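Local atomic coordinates of nitrogen regulatory PII-like protein (Bacillus subtilis subsp. subtilis, PDB entry 4R25), a protein that belongs to the PII family of nitrogen signalling proteins and is required for full induction of the nrgAB operon when ammonium is limiting. Residues Q74-A79 with G91-Y96. Numbering follows the deposited sequence.
Sequences QVTETA and GKIFVY
T76, A79, I93 and V95 meet where helix 74-79 runs antiparallel to strand 92-96, the two axes coming within 10.0 Å at an angle of 174° between their N-to-C directions. This is the helix-on-sheet layer of the ferredoxin-like PII fold: helix 72-83 lies against one face of a four-stranded antiparallel sheet, here over 92-97, one of its two edge strands within the chain. The nearest CA atoms across the two segments are those of T76 and I93, 7.3 Å apart. I93 and V95, two residues apart on the strand, both direct their CB atoms at the helix, whereas F94 between them faces the other way and packs on V66 of a second subunit.

I93 makes the closest approach. Its CG1 lies anti to the carbonyl carbon (chi1 -60°) and the chain then extends (chi2 174°), carrying the terminal methyl CD1 to 3.7 Å from A79 CB. The same CD1 sits 4.0 Å from T76 O, so it meets the helix at a methyl and a backbone carbonyl one turn apart. The other branch, I93 CG2, is 4.3 Å from T76 CG2. All four residues are buried, yet the two segments hide just 143 Å² between them, and other parts of the assembly share the covering: A79 touches I8 and I93 touches V6 of strand 4-10, while I102 and I104 of the second subunit pack on T76 and I93, respectively. That subunit also pairs a strand antiparallel to 92-95, continuing the sheet across the interface. Toward V95 the contact is methyl to methyl, T76 CG2 lying 4.2 Å from V95 CG2.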
loop_
_atom_site.group_PDB
_atom_site.type_symbol
_atom_site.label_atom_id
_atom_site.label_comp_id
_atom_site.label_asym_id
_atom_site.label_seq_id
_atom_site.Cartn_x
_atom_site.Cartn_y
_atom_site.Cartn_z
ATOM N N GLN A 74 -4.855 20.391 -2.333
ATOM C CA GLN A 74 -6.190 20.510 -2.902
ATOM C C GLN A 74 -6.886 19.144 -2.859
ATOM O O GLN A 74 -8.097 19.074 -2.677
ATOM C CB GLN A 74 -6.122 21.055 -4.337
ATOM C CG GLN A 74 -7.366 21.825 -4.791
ATOM C CD GLN A 74 -7.222 22.461 -6.177
ATOM O OE1 GLN A 74 -8.213 22.673 -6.884
ATOM N NE2 GLN A 74 -5.990 22.767 -6.564
ATOM N N VAL A 75 -6.118 18.059 -2.995
ATOM C CA VAL A 75 -6.679 16.708 -2.857
ATOM C C VAL A 75 -7.101 16.414 -1.429
ATOM O O VAL A 75 -8.195 15.904 -1.183
ATOM C CB VAL A 75 -5.694 15.588 -3.263
ATOM C CG1 VAL A 75 -6.322 14.227 -2.970
ATOM C CG2 VAL A 75 -5.311 15.697 -4.728
ATOM N N THR A 76 -6.223 16.717 -0.480
ATOM C CA THR A 76 -6.510 16.393 0.909
ATOM C C THR A 76 -7.622 17.265 1.473
ATOM O O THR A 76 -8.457 16.785 2.236
ATOM C CB THR A 76 -5.260 16.489 1.792
ATOM O OG1 THR A 76 -4.874 17.858 1.932
ATOM C CG2 THR A 76 -4.121 15.704 1.171
ATOM N N GLU A 77 -7.646 18.538 1.086
ATOM C CA GLU A 77 -8.671 19.452 1.591
ATOM C C GLU A 77 -10.053 19.044 1.106
ATOM O O GLU A 77 -11.028 19.079 1.861
ATOM C CB GLU A 77 -8.378 20.891 1.177
ATOM C CG GLU A 77 -9.411 21.888 1.683
ATOM C CD GLU A 77 -9.377 22.053 3.195
ATOM O OE1 GLU A 77 -8.351 21.708 3.820
ATOM O OE2 GLU A 77 -10.381 22.534 3.762
ATOM N N THR A 78 -10.123 18.650 -0.160
ATOM C CA THR A 78 -11.370 18.201 -0.752
ATOM C C THR A 78 -11.836 16.921 -0.088
ATOM O O THR A 78 -13.020 16.738 0.164
ATOM C CB THR A 78 -11.195 17.946 -2.251
ATOM O OG1 THR A 78 -10.630 19.108 -2.860
ATOM C CG2 THR A 78 -12.532 17.624 -2.914
ATOM N N ALA A 79 -10.891 16.026 0.181
ATOM C CA ALA A 79 -11.201 14.772 0.849
ATOM C C ALA A 79 -11.797 15.010 2.240
ATOM O O ALA A 79 -12.729 14.321 2.647
ATOM C CB ALA A 79 -9.955 13.906 0.937
ATOM N N GLY A 91 -12.198 8.314 9.389
ATOM C CA GLY A 91 -10.981 7.849 8.763
ATOM C C GLY A 91 -9.847 8.850 8.741
ATOM O O GLY A 91 -9.914 9.905 9.356
ATOM N N LYS A 92 -8.793 8.500 8.013
ATOM C CA LYS A 92 -7.579 9.303 7.962
ATOM C C LYS A 92 -7.055 9.418 6.533
ATOM O O LYS A 92 -7.561 8.775 5.615
ATOM C CB LYS A 92 -6.502 8.705 8.875
ATOM C CG LYS A 92 -6.982 8.390 10.291
ATOM C CD LYS A 92 -5.828 8.375 11.286
ATOM C CE LYS A 92 -6.271 7.873 12.654
ATOM N NZ LYS A 92 -6.708 6.447 12.603
ATOM N N ILE A 93 -6.040 10.250 6.355
ATOM C CA ILE A 93 -5.461 10.465 5.048
ATOM C C ILE A 93 -3.962 10.500 5.211
ATOM O O ILE A 93 -3.452 11.276 6.004
ATOM C CB ILE A 93 -5.891 11.814 4.455
ATOM C CG1 ILE A 93 -7.408 11.878 4.305
ATOM C CG2 ILE A 93 -5.198 12.063 3.111
ATOM C CD1 ILE A 93 -7.897 13.232 3.876
ATOM N N PHE A 94 -3.255 9.677 4.444
ATOM C CA PHE A 94 -1.806 9.632 4.534
ATOM C C PHE A 94 -1.145 10.083 3.238
ATOM O O PHE A 94 -1.579 9.720 2.147
ATOM C CB PHE A 94 -1.346 8.225 4.920
ATOM C CG PHE A 94 -2.092 7.649 6.093
ATOM C CD1 PHE A 94 -1.738 7.982 7.389
ATOM C CD2 PHE A 94 -3.154 6.787 5.899
ATOM C CE1 PHE A 94 -2.424 7.452 8.474
ATOM C CE2 PHE A 94 -3.845 6.258 6.977
ATOM C CZ PHE A 94 -3.478 6.588 8.265
ATOM N N VAL A 95 -0.094 10.882 3.368
ATOM C CA VAL A 95 0.635 11.379 2.214
ATOM C C VAL A 95 2.057 10.805 2.174
ATOM O O VAL A 95 2.745 10.761 3.195
ATOM C CB VAL A 95 0.648 12.925 2.186
ATOM C CG1 VAL A 95 1.150 13.441 0.834
ATOM C CG2 VAL A 95 -0.757 13.467 2.474
ATOM N N TYR A 96 2.465 10.341 0.991
ATOM C CA TYR A 96 3.783 9.761 0.769
ATOM C C TYR A 96 4.480 10.370 -0.439
ATOM O O TYR A 96 3.846 10.691 -1.441
ATOM C CB TYR A 96 3.671 8.270 0.470
ATOM C CG TYR A 96 2.965 7.444 1.500
ATOM C CD1 TYR A 96 1.605 7.216 1.406
ATOM C CD2 TYR A 96 3.661 6.852 2.546
ATOM C CE1 TYR A 96 0.943 6.448 2.333
ATOM C CE2 TYR A 96 3.009 6.071 3.488
ATOM C CZ TYR A 96 1.645 5.874 3.376
ATOM O OH TYR A 96 0.978 5.103 4.306
#